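Long-range contacts in beta-N-acetylhexosaminidase (Streptomyces plicatus, PDB 1JAK), which removes terminal beta-linked N-acetylhexosamine sugars as a family 20 glycoside hydrolase, probably by substrate-assisted catalysis: residues S161-V166 with G442-L447; W367-T372 with P394-Y399; L400-T405 with G416-Q421; K406-G411 with L458-F463. All coordinates share one frame; numbering follows the deposited sequence.

Interaction 1: S161-V166 with G442-L447; sequences SAMLDV and GVEAPL
The carbonyl oxygen of Ala445 is gripped from two quarters: Met163 N reaches Ala445 O at 3.1 Å from well above the carbonyl plane, and water 1 donates to the same Ala445 O at 2.7 Å. The water also donates to Met163 O, which in turn accepts Leu447 N, so a single molecule bridges two neighbouring backbone carbonyls of the pair. Five backbone bonds in all join strands 159-165 and 440-447 in parallel register, the two short segments being twisted by only 18°. One of these, from Ser161 N to Val443 O at 3.0 Å, is almost straight (175°) and lies in the carbonyl plane. On the face that carries Ser161, Met163, Glu444 and Pro446, the extended Glu444 chain brings its carboxylate over the other strand. Ser161 OG donates to Glu444 OE1 in a very short bond, while Glu444 OE2 rests 3.3 Å from Met163 CB and is held further by His192. Met163 leaves its strand with CG anti to the backbone N (chi1 -176°) and bends at chi3, which lays CE 3.8 Å from Pro446 CB, the two side chains meeting at about a right angle. The side chains on the other face, Ala162, Leu164, Ala445 and Leu447, are apolar, with Leu164 CD1 meeting Leu447 CD2 at 4.3 Å. Beyond the last bridge Asp165 pairs with Arg168 of the ligand pocket and accepts from Ser167 N. These are the first and last strands of the catalytic (beta/alpha)8 barrel, and their pairing closes it: strand 190-194 flanks 159-165, strand 389-392 flanks 440-447, and helices 173-184 and 465-474 pack on Ala162, Ala445 and Leu447.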
loop_
_atom_site.group_PDB
_atom_site.type_symbol
_atom_site.label_atom_id
_atom_site.label_comp_id
_atom_site.label_asym_id
_atom_site.label_seq_id
_atom_site.Cartn_x
_atom_site.Cartn_y
_atom_site.Cartn_z
ATOM N N SER A 161 4.408 0.858 -1.835
ATOM C CA SER A 161 3.397 0.005 -1.228
ATOM C C SER A 161 2.752 0.453 0.064
ATOM O O SER A 161 3.244 1.332 0.770
ATOM C CB SER A 161 3.981 -1.391 -1.006
ATOM O OG SER A 161 5.149 -1.309 -0.215
ATOM N N ALA A 162 1.625 -0.187 0.350
ATOM C CA ALA A 162 0.863 0.058 1.562
ATOM C C ALA A 162 0.586 -1.320 2.136
ATOM O O ALA A 162 0.258 -2.249 1.396
ATOM C CB ALA A 162 -0.449 0.767 1.233
ATOM N N MET A 163 0.741 -1.472 3.445
ATOM C CA MET A 163 0.478 -2.763 4.063
ATOM C C MET A 163 -0.732 -2.680 4.975
ATOM O O MET A 163 -0.950 -1.669 5.641
ATOM C CB MET A 163 1.671 -3.226 4.911
ATOM C CG MET A 163 1.475 -4.622 5.504
ATOM S SD MET A 163 2.436 -4.923 7.016
ATOM C CE MET A 163 1.335 -4.171 8.238
ATOM N N LEU A 164 -1.531 -3.741 4.992
ATOM C CA LEU A 164 -2.668 -3.788 5.899
ATOM C C LEU A 164 -2.506 -5.050 6.728
ATOM O O LEU A 164 -2.296 -6.137 6.186
ATOM C CB LEU A 164 -4.008 -3.832 5.160
ATOM C CG LEU A 164 -5.220 -3.894 6.108
ATOM C CD1 LEU A 164 -5.266 -2.642 6.983
ATOM C CD2 LEU A 164 -6.507 -4.023 5.304
ATOM N N ASP A 165 -2.584 -4.886 8.043
ATOM C CA ASP A 165 -2.471 -5.983 8.999
ATOM C C ASP A 165 -3.886 -6.517 9.212
ATOM O O ASP A 165 -4.726 -5.829 9.791
ATOM C CB ASP A 165 -1.891 -5.426 10.313
ATOM C CG ASP A 165 -1.902 -6.427 11.465
ATOM O OD1 ASP A 165 -2.339 -7.587 11.306
ATOM O OD2 ASP A 165 -1.459 -6.026 12.561
ATOM N N VAL A 166 -4.160 -7.723 8.719
ATOM C CA VAL A 166 -5.479 -8.320 8.901
ATOM C C VAL A 166 -5.405 -9.444 9.930
ATOM O O VAL A 166 -6.360 -10.202 10.108
ATOM C CB VAL A 166 -6.056 -8.876 7.566
ATOM C CG1 VAL A 166 -6.281 -7.730 6.590
ATOM C CG2 VAL A 166 -5.114 -9.915 6.964
ATOM N N GLY A 442 12.186 1.496 -3.004
ATOM C CA GLY A 442 11.038 2.344 -2.773
ATOM C C GLY A 442 10.660 2.444 -1.313
ATOM O O GLY A 442 11.492 2.244 -0.426
ATOM N N VAL A 443 9.386 2.728 -1.067
ATOM C CA VAL A 443 8.889 2.908 0.288
ATOM C C VAL A 443 7.584 2.163 0.533
ATOM O O VAL A 443 6.931 1.707 -0.401
ATOM C CB VAL A 443 8.638 4.403 0.565
ATOM C CG1 VAL A 443 9.912 5.200 0.321
ATOM C CG2 VAL A 443 7.516 4.922 -0.347
ATOM N N GLU A 444 7.209 2.051 1.803
ATOM C CA GLU A 444 5.963 1.398 2.170
ATOM C C GLU A 444 5.394 2.044 3.421
ATOM O O GLU A 444 6.140 2.499 4.286
ATOM C CB GLU A 444 6.174 -0.099 2.424
ATOM C CG GLU A 444 4.883 -0.822 2.806
ATOM C CD GLU A 444 5.004 -2.336 2.774
ATOM O OE1 GLU A 444 5.350 -2.885 1.707
ATOM O OE2 GLU A 444 4.748 -2.977 3.814
ATOM N N ALA A 445 4.067 2.092 3.499
ATOM C CA ALA A 445 3.375 2.653 4.656
ATOM C C ALA A 445 2.548 1.533 5.286
ATOM O O ALA A 445 1.449 1.231 4.825
ATOM C CB ALA A 445 2.465 3.796 4.223
ATOM N N PRO A 446 3.076 0.893 6.341
ATOM C CA PRO A 446 2.336 -0.196 6.993
ATOM C C PRO A 446 1.302 0.298 7.996
ATOM O O PRO A 446 1.552 1.248 8.738
ATOM C CB PRO A 446 3.434 -1.002 7.699
ATOM C CG PRO A 446 4.715 -0.578 7.003
ATOM C CD PRO A 446 4.483 0.886 6.770
ATOM N N LEU A 447 0.144 -0.353 8.013
ATOM C CA LEU A 447 -0.906 -0.011 8.965
ATOM C C LEU A 447 -1.172 -1.248 9.817
ATOM O O LEU A 447 -1.855 -2.182 9.387
ATOM C CB LEU A 447 -2.192 0.425 8.247
ATOM C CG LEU A 447 -3.372 0.804 9.159
ATOM C CD1 LEU A 447 -2.939 1.848 10.188
ATOM C CD2 LEU A 447 -4.521 1.341 8.305
HETATM O O HOH W 1 -1.264 1.012 4.643
#

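Interaction 2: W367-T372 with P394-Y399; sequences WGLDRT and PADRTY. With IFG ((2R,3R,4S,5R)-2-acetamido-3,4-dihydroxy-5-hydroxymethyl-piperidine), chain F.
Trp367 holds CG between its backbone N and carbonyl carbon (chi1 58°) and Tyr399 swings its ring to chi1 -94°, which sets Tyr399 OH 3.0 Å from Trp367 CB. Both belong to loops that follow neighbouring strands of the (beta/alpha)8 barrel and line its ligand pocket. The acetamido group of the bound inhibitor is caught between them: methyl C8 sits 3.5 Å above the indole plane, over its centre, while Tyr399 OH donates to carbonyl oxygen O7 at 2.7 Å. Trp367 NE1 is bonded to Gln352, which helps fix the indole's rotation. Behind the pocket further bonds tie the loops. Ala395 N makes two weak ones, to Trp367 O and Gly368 O, and Leu369 CD1 packs on Ala395 CB at 3.8 Å. Asp370 N gives Asp396 OD2 a straight bond (2.9 Å, 179°) from the syn side, though out of the carboxylate plane. The two carboxylates come close with their planes perpendicular, and Arg422 pairs with both, probably offsetting their repulsion. Arg397 NH2 meets the syn lone pair of Asp370 OD1 at 3.3 Å in a salt bridge, and its NH1 donates to Arg422 O. Water 2 completes the link, donating to Asp370 OD1 and Asp396 OD1 and accepting from Arg397 NE.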
loop_
_atom_site.group_PDB
_atom_site.type_symbol
_atom_site.label_atom_id
_atom_site.label_comp_id
_atom_site.label_asym_id
_atom_site.label_seq_id
_atom_site.Cartn_x
_atom_site.Cartn_y
_atom_site.Cartn_z
ATOM N N TRP A 367 12.454 -1.225 8.820
ATOM C CA TRP A 367 11.490 -0.544 9.672
ATOM C C TRP A 367 12.163 0.081 10.896
ATOM O O TRP A 367 11.531 0.283 11.938
ATOM C CB TRP A 367 10.371 -1.508 10.100
ATOM C CG TRP A 367 10.818 -2.746 10.833
ATOM C CD1 TRP A 367 11.508 -3.808 10.317
ATOM C CD2 TRP A 367 10.555 -3.066 12.204
ATOM N NE1 TRP A 367 11.688 -4.772 11.285
ATOM C CE2 TRP A 367 11.113 -4.341 12.452
ATOM C CE3 TRP A 367 9.899 -2.400 13.248
ATOM C CZ2 TRP A 367 11.034 -4.966 13.704
ATOM C CZ3 TRP A 367 9.818 -3.023 14.495
ATOM C CH2 TRP A 367 10.385 -4.294 14.710
ATOM N N GLY A 368 13.450 0.398 10.747
ATOM C CA GLY A 368 14.206 1.020 11.821
ATOM C C GLY A 368 13.791 2.461 12.064
ATOM O O GLY A 368 12.878 2.974 11.411
ATOM N N LEU A 369 14.469 3.122 13.000
ATOM C CA LEU A 369 14.148 4.500 13.367
ATOM C C LEU A 369 15.401 5.377 13.379
ATOM O O LEU A 369 16.512 4.876 13.215
ATOM C CB LEU A 369 13.517 4.527 14.766
ATOM C CG LEU A 369 12.241 3.724 15.065
ATOM C CD1 LEU A 369 12.504 2.230 14.978
ATOM C CD2 LEU A 369 11.756 4.074 16.466
ATOM N N ASP A 370 15.220 6.681 13.579
ATOM C CA ASP A 370 16.356 7.604 13.639
ATOM C C ASP A 370 17.333 7.125 14.711
ATOM O O ASP A 370 18.551 7.142 14.519
ATOM C CB ASP A 370 15.896 9.012 14.037
ATOM C CG ASP A 370 15.389 9.835 12.866
ATOM O OD1 ASP A 370 15.210 9.286 11.760
ATOM O OD2 ASP A 370 15.165 11.048 13.069
ATOM N N ARG A 371 16.775 6.702 15.840
ATOM C CA ARG A 371 17.555 6.259 16.997
ATOM C C ARG A 371 18.170 4.861 16.923
ATOM O O ARG A 371 18.938 4.480 17.808
ATOM C CB ARG A 371 16.680 6.336 18.248
ATOM C CG ARG A 371 15.650 5.217 18.320
ATOM C CD ARG A 371 14.528 5.550 19.279
ATOM N NE ARG A 371 13.641 4.409 19.483
ATOM C CZ ARG A 371 12.422 4.497 20.006
ATOM N NH1 ARG A 371 11.940 5.679 20.370
ATOM N NH2 ARG A 371 11.692 3.401 20.178
ATOM N N THR A 372 17.827 4.095 15.896
ATOM C CA THR A 372 18.359 2.745 15.759
ATOM C C THR A 372 19.887 2.765 15.822
ATOM O O THR A 372 20.526 3.653 15.258
ATOM C CB THR A 372 17.877 2.110 14.439
ATOM O OG1 THR A 372 16.455 1.929 14.506
ATOM C CG2 THR A 372 18.550 0.765 14.196
ATOM N N PRO A 394 10.386 3.245 7.784
ATOM C CA PRO A 394 10.825 3.540 9.154
ATOM C C PRO A 394 9.645 3.604 10.118
ATOM O O PRO A 394 8.641 4.257 9.835
ATOM C CB PRO A 394 11.526 4.894 9.016
ATOM C CG PRO A 394 11.977 4.909 7.567
ATOM C CD PRO A 394 10.782 4.325 6.863
ATOM N N ALA A 395 9.776 2.932 11.257
ATOM C CA ALA A 395 8.701 2.904 12.245
ATOM C C ALA A 395 8.358 4.279 12.810
ATOM O O ALA A 395 7.243 4.491 13.286
ATOM C CB ALA A 395 9.059 1.944 13.379
ATOM N N ASP A 396 9.309 5.209 12.770
ATOM C CA ASP A 396 9.057 6.551 13.277
ATOM C C ASP A 396 8.780 7.526 12.132
ATOM O O ASP A 396 8.931 8.741 12.283
ATOM C CB ASP A 396 10.241 7.034 14.134
ATOM C CG ASP A 396 11.548 7.103 13.361
ATOM O OD1 ASP A 396 11.645 6.517 12.261
ATOM O OD2 ASP A 396 12.495 7.740 13.874
ATOM N N ARG A 397 8.366 6.979 10.989
ATOM C CA ARG A 397 8.055 7.787 9.814
ATOM C C ARG A 397 6.786 7.344 9.088
ATOM O O ARG A 397 5.841 8.121 8.946
ATOM C CB ARG A 397 9.201 7.732 8.799
ATOM C CG ARG A 397 10.548 8.195 9.311
ATOM C CD ARG A 397 10.634 9.698 9.371
ATOM N NE ARG A 397 11.956 10.128 9.822
ATOM C CZ ARG A 397 12.356 11.393 9.856
ATOM N NH1 ARG A 397 11.539 12.360 9.458
ATOM N NH2 ARG A 397 13.571 11.693 10.301
ATOM N N THR A 398 6.772 6.095 8.626
ATOM C CA THR A 398 5.638 5.599 7.848
ATOM C C THR A 398 4.732 4.536 8.463
ATOM O O THR A 398 3.891 3.967 7.763
ATOM C CB THR A 398 6.114 5.089 6.475
ATOM O OG1 THR A 398 6.865 3.880 6.642
ATOM C CG2 THR A 398 6.997 6.136 5.800
ATOM N N TYR A 399 4.901 4.252 9.750
ATOM C CA TYR A 399 4.031 3.291 10.420
ATOM C C TYR A 399 2.760 4.072 10.751
ATOM O O TYR A 399 2.748 4.911 11.656
ATOM C CB TYR A 399 4.710 2.762 11.689
ATOM C CG TYR A 399 5.477 1.477 11.464
ATOM C CD1 TYR A 399 6.159 1.247 10.267
ATOM C CD2 TYR A 399 5.503 0.479 12.439
ATOM C CE1 TYR A 399 6.840 0.053 10.043
ATOM C CE2 TYR A 399 6.183 -0.720 12.227
ATOM C CZ TYR A 399 6.844 -0.926 11.023
ATOM O OH TYR A 399 7.481 -2.117 10.784
HETATM N N1 IFG F . 6.341 -4.235 15.239
HETATM C C2 IFG F . 5.788 -5.490 14.667
HETATM C C3 IFG F . 4.305 -5.397 14.123
HETATM C C4 IFG F . 3.377 -4.519 14.990
HETATM C C5 IFG F . 4.051 -3.161 15.199
HETATM C C6 IFG F . 3.243 -2.144 15.998
HETATM C C7 IFG F . 7.044 -5.121 12.583
HETATM C C8 IFG F . 7.912 -5.518 11.416
HETATM C C9 IFG F . 5.424 -3.277 15.874
HETATM N N2 IFG F . 6.675 -5.974 13.585
HETATM O O7 IFG F . 6.676 -3.955 12.614
HETATM O O3 IFG F . 3.759 -6.706 14.020
HETATM O O4 IFG F . 3.202 -5.152 16.257
HETATM O O6 IFG F . 3.669 -0.814 15.724
HETATM O O HOH W 2 13.562 7.597 10.700
HETATM O O HOH W 3 13.944 7.510 16.405
#

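Interaction 3: L400-T405 with G416-Q421; sequences LDMKYT and GYVEVQ. With IFG ((2R,3R,4S,5R)-2-acetamido-3,4-dihydroxy-5-hydroxymethyl-piperidine), chain F.
This contact joins one wall of the ligand pocket, in the long loop that follows strand 389-392 of the (beta/alpha)8 barrel, to the approach to helix 420-424. Asp401 OD2 accepts inhibitor hydroxyl O6 at 2.6 Å, and Met402, bent at chi2 and chi3, brings its CE 3.9 Å from the same O6. The middle of the Met402 chain turns to the other segment, CG lying 3.4 Å from Gly416 O and 4.1 Å from Val418 CG2. A single backbone bond joins the segments, from Val418 N to Lys403 O at 2.9 Å, in the carbonyl plane and nearly straight (170°). Glu419 occupies the N-cap position; its OE1 uses the anti lone pair to accept Val420 N, and its CG rests 3.6 Å from Tyr404 O. Tyr504 and Ser506 also bind its carboxylate. Replacing Glu419 by an alanine would probably leave Val420 N and the hydroxyls of Tyr504 and Ser506 without this shared partner. Tyr417 and Lys403 run side by side, pointing the same way, and water 4 joins Lys403 NZ to Tyr417 OH. Over one face of the Tyr417 ring, offset toward its rim, the carbonyl carbon of Thr405 sits 3.3 Å above the plane.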
loop_
_atom_site.group_PDB
_atom_site.type_symbol
_atom_site.label_atom_id
_atom_site.label_comp_id
_atom_site.label_asym_id
_atom_site.label_seq_id
_atom_site.Cartn_x
_atom_site.Cartn_y
_atom_site.Cartn_z
ATOM N N LEU A 400 1.693 3.803 10.002
ATOM C CA LEU A 400 0.436 4.520 10.178
ATOM C C LEU A 400 -0.322 4.235 11.471
ATOM O O LEU A 400 -1.294 4.921 11.780
ATOM C CB LEU A 400 -0.467 4.271 8.964
ATOM C CG LEU A 400 0.175 4.681 7.632
ATOM C CD1 LEU A 400 -0.671 4.172 6.474
ATOM C CD2 LEU A 400 0.319 6.204 7.560
ATOM N N ASP A 401 0.114 3.227 12.222
ATOM C CA ASP A 401 -0.529 2.905 13.492
ATOM C C ASP A 401 0.071 3.737 14.622
ATOM O O ASP A 401 -0.430 3.713 15.745
ATOM C CB ASP A 401 -0.362 1.416 13.817
ATOM C CG ASP A 401 1.092 1.023 14.011
ATOM O OD1 ASP A 401 1.922 1.373 13.148
ATOM O OD2 ASP A 401 1.408 0.359 15.020
ATOM N N MET A 402 1.141 4.473 14.335
ATOM C CA MET A 402 1.777 5.275 15.377
ATOM C C MET A 402 1.006 6.562 15.659
ATOM O O MET A 402 0.557 7.248 14.742
ATOM C CB MET A 402 3.226 5.602 14.996
ATOM C CG MET A 402 4.204 5.549 16.174
ATOM S SD MET A 402 4.290 3.915 16.960
ATOM C CE MET A 402 4.878 2.907 15.588
ATOM N N LYS A 403 0.841 6.875 16.940
ATOM C CA LYS A 403 0.123 8.077 17.350
ATOM C C LYS A 403 0.749 9.358 16.812
ATOM O O LYS A 403 1.968 9.455 16.666
ATOM C CB LYS A 403 0.070 8.165 18.877
ATOM C CG LYS A 403 -0.774 7.089 19.537
ATOM C CD LYS A 403 -0.805 7.286 21.047
ATOM C CE LYS A 403 -1.645 6.215 21.727
ATOM N NZ LYS A 403 -1.686 6.416 23.205
ATOM N N TYR A 404 -0.100 10.344 16.531
ATOM C CA TYR A 404 0.349 11.642 16.035
ATOM C C TYR A 404 0.941 12.426 17.202
ATOM O O TYR A 404 1.952 13.121 17.057
ATOM C CB TYR A 404 -0.830 12.431 15.475
ATOM C CG TYR A 404 -1.553 11.757 14.340
ATOM C CD1 TYR A 404 -1.032 11.776 13.047
ATOM C CD2 TYR A 404 -2.777 11.125 14.551
ATOM C CE1 TYR A 404 -1.717 11.188 11.989
ATOM C CE2 TYR A 404 -3.471 10.532 13.503
ATOM C CZ TYR A 404 -2.938 10.571 12.224
ATOM O OH TYR A 404 -3.637 10.024 11.176
ATOM N N THR A 405 0.277 12.322 18.349
ATOM C CA THR A 405 0.695 12.994 19.573
ATOM C C THR A 405 0.277 12.126 20.749
ATOM O O THR A 405 -0.395 11.108 20.574
ATOM C CB THR A 405 0.010 14.369 19.750
ATOM O OG1 THR A 405 -1.381 14.177 20.043
ATOM C CG2 THR A 405 0.152 15.209 18.490
ATOM N N GLY A 416 7.748 6.519 19.481
ATOM C CA GLY A 416 7.615 7.948 19.686
ATOM C C GLY A 416 6.375 8.410 18.949
ATOM O O GLY A 416 5.564 7.587 18.532
ATOM N N TYR A 417 6.221 9.720 18.785
ATOM C CA TYR A 417 5.063 10.262 18.085
ATOM C C TYR A 417 5.457 10.641 16.670
ATOM O O TYR A 417 6.600 11.010 16.410
ATOM C CB TYR A 417 4.510 11.462 18.854
ATOM C CG TYR A 417 4.017 11.044 20.213
ATOM C CD1 TYR A 417 2.991 10.112 20.332
ATOM C CD2 TYR A 417 4.631 11.503 21.378
ATOM C CE1 TYR A 417 2.589 9.634 21.572
ATOM C CE2 TYR A 417 4.234 11.031 22.632
ATOM C CZ TYR A 417 3.213 10.093 22.717
ATOM O OH TYR A 417 2.811 9.599 23.937
ATOM N N VAL A 418 4.507 10.539 15.749
ATOM C CA VAL A 418 4.799 10.840 14.358
ATOM C C VAL A 418 3.747 11.741 13.733
ATOM O O VAL A 418 2.713 11.269 13.259
ATOM C CB VAL A 418 4.910 9.530 13.540
ATOM C CG1 VAL A 418 5.274 9.837 12.090
ATOM C CG2 VAL A 418 5.963 8.617 14.170
ATOM N N GLU A 419 4.005 13.046 13.754
ATOM C CA GLU A 419 3.082 13.997 13.153
ATOM C C GLU A 419 3.231 13.952 11.639
ATOM O O GLU A 419 4.101 13.262 11.102
ATOM C CB GLU A 419 3.337 15.418 13.668
ATOM C CG GLU A 419 2.333 15.890 14.725
ATOM C CD GLU A 419 0.971 16.267 14.144
ATOM O OE1 GLU A 419 0.754 16.071 12.929
ATOM O OE2 GLU A 419 0.114 16.765 14.909
ATOM N N VAL A 420 2.377 14.696 10.955
ATOM C CA VAL A 420 2.383 14.718 9.503
ATOM C C VAL A 420 3.707 15.157 8.880
ATOM O O VAL A 420 4.183 14.529 7.936
ATOM C CB VAL A 420 1.242 15.605 8.985
ATOM C CG1 VAL A 420 1.183 15.551 7.463
ATOM C CG2 VAL A 420 -0.076 15.129 9.585
ATOM N N GLN A 421 4.318 16.217 9.397
ATOM C CA GLN A 421 5.579 16.659 8.815
ATOM C C GLN A 421 6.675 15.608 8.947
ATOM O O GLN A 421 7.392 15.337 7.988
ATOM C CB GLN A 421 6.058 17.980 9.431
ATOM C CG GLN A 421 7.397 18.427 8.845
ATOM C CD GLN A 421 7.821 19.824 9.264
ATOM O OE1 GLN A 421 7.163 20.477 10.073
ATOM N NE2 GLN A 421 8.936 20.285 8.710
HETATM N N1 IFG F . 6.341 -4.235 15.239
HETATM C C2 IFG F . 5.788 -5.490 14.667
HETATM C C3 IFG F . 4.305 -5.397 14.123
HETATM C C4 IFG F . 3.377 -4.519 14.990
HETATM C C5 IFG F . 4.051 -3.161 15.199
HETATM C C6 IFG F . 3.243 -2.144 15.998
HETATM C C7 IFG F . 7.044 -5.121 12.583
HETATM C C8 IFG F . 7.912 -5.518 11.416
HETATM C C9 IFG F . 5.424 -3.277 15.874
HETATM N N2 IFG F . 6.675 -5.974 13.585
HETATM O O7 IFG F . 6.676 -3.955 12.614
HETATM O O3 IFG F . 3.759 -6.706 14.020
HETATM O O4 IFG F . 3.202 -5.152 16.257
HETATM O O6 IFG F . 3.669 -0.814 15.724
HETATM O O HOH W 4 0.787 7.781 24.330
#

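Interaction 4: K406-G411 with L458-F463; sequences KDTPLG and LDYMAF
Apolar packing without a direct hydrogen bond joins residues 406-411, part of the long loop after strand 389-392, to the last turn of helix 455-462, which follows strand 440-447 in the chain. Two consecutive helix residues, Tyr460 and Met461, reach out and are met by Thr408, Pro409, Leu410 and Gly411. Met461 folds back at chi2 and chi3, so that its sulfur and methyl fall beside Thr408, Leu410 and Gly411. SD meets Thr408 CG2 at 4.1 Å, tip to tip, and lies equally far from Leu410 CB, while CE ends 4.0 Å from Gly411 CA. Gly411 has phi 84°, and a beta carbon here would collide with that methyl and also be crowded by the carbonyl O of Leu410. A serine in place of Met461 would probably open a gap beside Thr408 CG2, Leu410 CB and Gly411 CA, where SD and CE now pack. Tyr460 holds CG anti to its own N (chi1 -180°), sending the ring outward. Its CE2 edge meets Thr408 CG2 near the ring plane at 4.2 Å, its CD2 lies 4.2 Å from Leu410 CD1, and its OH stands 3.9 Å from Pro409 CD. Water 5 lies 2.7 Å from Thr408 OG1 and makes a weaker link to Tyr460 OH. Thr408 OG1 also accepts from the backbone N atoms of Tyr404 and Thr405, which ties Thr408 back to the preceding residues of the loop. The arrangement is that of a (beta/alpha)8 barrel in which a long loop beyond one strand folds down onto a helix that follows the next.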
loop_
_atom_site.group_PDB
_atom_site.type_symbol
_atom_site.label_atom_id
_atom_site.label_comp_id
_atom_site.label_asym_id
_atom_site.label_seq_id
_atom_site.Cartn_x
_atom_site.Cartn_y
_atom_site.Cartn_z
ATOM N N LYS A 406 0.653 12.543 21.952
ATOM C CA LYS A 406 0.311 11.785 23.144
ATOM C C LYS A 406 -1.194 11.697 23.369
ATOM O O LYS A 406 -1.656 10.855 24.135
ATOM C CB LYS A 406 0.975 12.407 24.377
ATOM C CG LYS A 406 0.462 13.794 24.730
ATOM C CD LYS A 406 1.145 14.317 25.986
ATOM C CE LYS A 406 0.545 15.640 26.441
ATOM N NZ LYS A 406 0.688 16.707 25.411
ATOM N N ASP A 407 -1.961 12.549 22.694
ATOM C CA ASP A 407 -3.409 12.546 22.869
ATOM C C ASP A 407 -4.211 11.778 21.817
ATOM O O ASP A 407 -5.439 11.714 21.896
ATOM C CB ASP A 407 -3.922 13.983 22.967
ATOM C CG ASP A 407 -3.394 14.705 24.195
ATOM O OD1 ASP A 407 -3.477 14.133 25.302
ATOM O OD2 ASP A 407 -2.898 15.842 24.055
ATOM N N THR A 408 -3.527 11.197 20.837
ATOM C CA THR A 408 -4.212 10.422 19.803
ATOM C C THR A 408 -4.941 9.267 20.500
ATOM O O THR A 408 -4.331 8.501 21.248
ATOM C CB THR A 408 -3.197 9.879 18.777
ATOM O OG1 THR A 408 -2.509 10.982 18.171
ATOM C CG2 THR A 408 -3.899 9.075 17.693
ATOM N N PRO A 409 -6.262 9.135 20.267
ATOM C CA PRO A 409 -7.123 8.101 20.858
ATOM C C PRO A 409 -6.933 6.655 20.396
ATOM O O PRO A 409 -7.474 5.730 21.006
ATOM C CB PRO A 409 -8.524 8.622 20.561
ATOM C CG PRO A 409 -8.350 9.280 19.240
ATOM C CD PRO A 409 -7.054 10.043 19.418
ATOM N N LEU A 410 -6.177 6.467 19.323
ATOM C CA LEU A 410 -5.906 5.136 18.787
ATOM C C LEU A 410 -4.411 5.045 18.505
ATOM O O LEU A 410 -3.686 6.020 18.677
ATOM C CB LEU A 410 -6.675 4.932 17.478
ATOM C CG LEU A 410 -8.204 4.979 17.535
ATOM C CD1 LEU A 410 -8.764 5.094 16.128
ATOM C CD2 LEU A 410 -8.730 3.729 18.220
ATOM N N GLY A 411 -3.952 3.873 18.078
ATOM C CA GLY A 411 -2.545 3.711 17.751
ATOM C C GLY A 411 -1.588 3.416 18.894
ATOM O O GLY A 411 -1.989 3.313 20.057
ATOM N N LEU A 458 -9.352 2.716 10.597
ATOM C CA LEU A 458 -8.241 2.568 9.665
ATOM C C LEU A 458 -8.027 3.909 8.962
ATOM O O LEU A 458 -6.893 4.362 8.808
ATOM C CB LEU A 458 -8.538 1.492 8.619
ATOM C CG LEU A 458 -8.690 0.051 9.109
ATOM C CD1 LEU A 458 -8.930 -0.856 7.909
ATOM C CD2 LEU A 458 -7.438 -0.381 9.864
ATOM N N ASP A 459 -9.119 4.546 8.542
ATOM C CA ASP A 459 -9.015 5.835 7.856
ATOM C C ASP A 459 -8.374 6.916 8.723
ATOM O O ASP A 459 -7.500 7.653 8.264
ATOM C CB ASP A 459 -10.395 6.344 7.403
ATOM C CG ASP A 459 -10.956 5.577 6.217
ATOM O OD1 ASP A 459 -10.167 5.050 5.406
ATOM O OD2 ASP A 459 -12.199 5.519 6.088
ATOM N N TYR A 460 -8.816 7.015 9.973
ATOM C CA TYR A 460 -8.296 8.035 10.876
ATOM C C TYR A 460 -6.785 7.950 11.090
ATOM O O TYR A 460 -6.118 8.978 11.239
ATOM C CB TYR A 460 -9.014 7.957 12.225
ATOM C CG TYR A 460 -8.533 8.988 13.219
ATOM C CD1 TYR A 460 -8.952 10.317 13.141
ATOM C CD2 TYR A 460 -7.632 8.637 14.220
ATOM C CE1 TYR A 460 -8.476 11.275 14.044
ATOM C CE2 TYR A 460 -7.153 9.579 15.121
ATOM C CZ TYR A 460 -7.577 10.892 15.030
ATOM O OH TYR A 460 -7.090 11.812 15.929
ATOM N N MET A 461 -6.246 6.733 11.095
ATOM C CA MET A 461 -4.813 6.549 11.293
ATOM C C MET A 461 -4.046 6.587 9.972
ATOM O O MET A 461 -2.876 6.965 9.938
ATOM C CB MET A 461 -4.541 5.230 12.027
ATOM C CG MET A 461 -5.071 5.200 13.465
ATOM S SD MET A 461 -4.541 6.615 14.467
ATOM C CE MET A 461 -2.790 6.248 14.708
ATOM N N ALA A 462 -4.705 6.213 8.880
ATOM C CA ALA A 462 -4.050 6.220 7.574
ATOM C C ALA A 462 -3.972 7.634 6.996
ATOM O O ALA A 462 -2.977 7.998 6.373
ATOM C CB ALA A 462 -4.789 5.300 6.610
ATOM N N PHE A 463 -5.023 8.423 7.202
ATOM C CA PHE A 463 -5.062 9.796 6.697
ATOM C C PHE A 463 -4.810 10.785 7.828
ATOM O O PHE A 463 -5.359 10.638 8.920
ATOM C CB PHE A 463 -6.420 10.085 6.048
ATOM C CG PHE A 463 -6.671 9.301 4.788
ATOM C CD1 PHE A 463 -7.127 7.986 4.844
ATOM C CD2 PHE A 463 -6.441 9.876 3.543
ATOM C CE1 PHE A 463 -7.351 7.256 3.676
ATOM C CE2 PHE A 463 -6.661 9.155 2.368
ATOM C CZ PHE A 463 -7.117 7.841 2.437
HETATM O O HOH W 5 -4.320 12.826 17.576
#

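In the fold
Interaction 1 closes the barrel, and each of the other three has at least one segment in the long stretch after strand 389-392. Thr398 OG1 of interaction 2 bonds to Glu444 O of interaction 1 at 2.8 Å, and Leu400 N of interaction 3 to Pro446 O at 2.9 Å, so the pocket loop is sewn to the last strand where it turns toward the inhibitor. Interactions 2 and 3 both touch that ligand and meet where Val418 CG2 packs on Asp396 O. Interactions 3 and 4, centres about 8 Å apart, share the bond of Tyr404 OH to Tyr460 O (2.7 Å). Interaction 4 itself stays behind the pocket, the nearest atoms of Gly411 and the inhibitor about 8 Å apart.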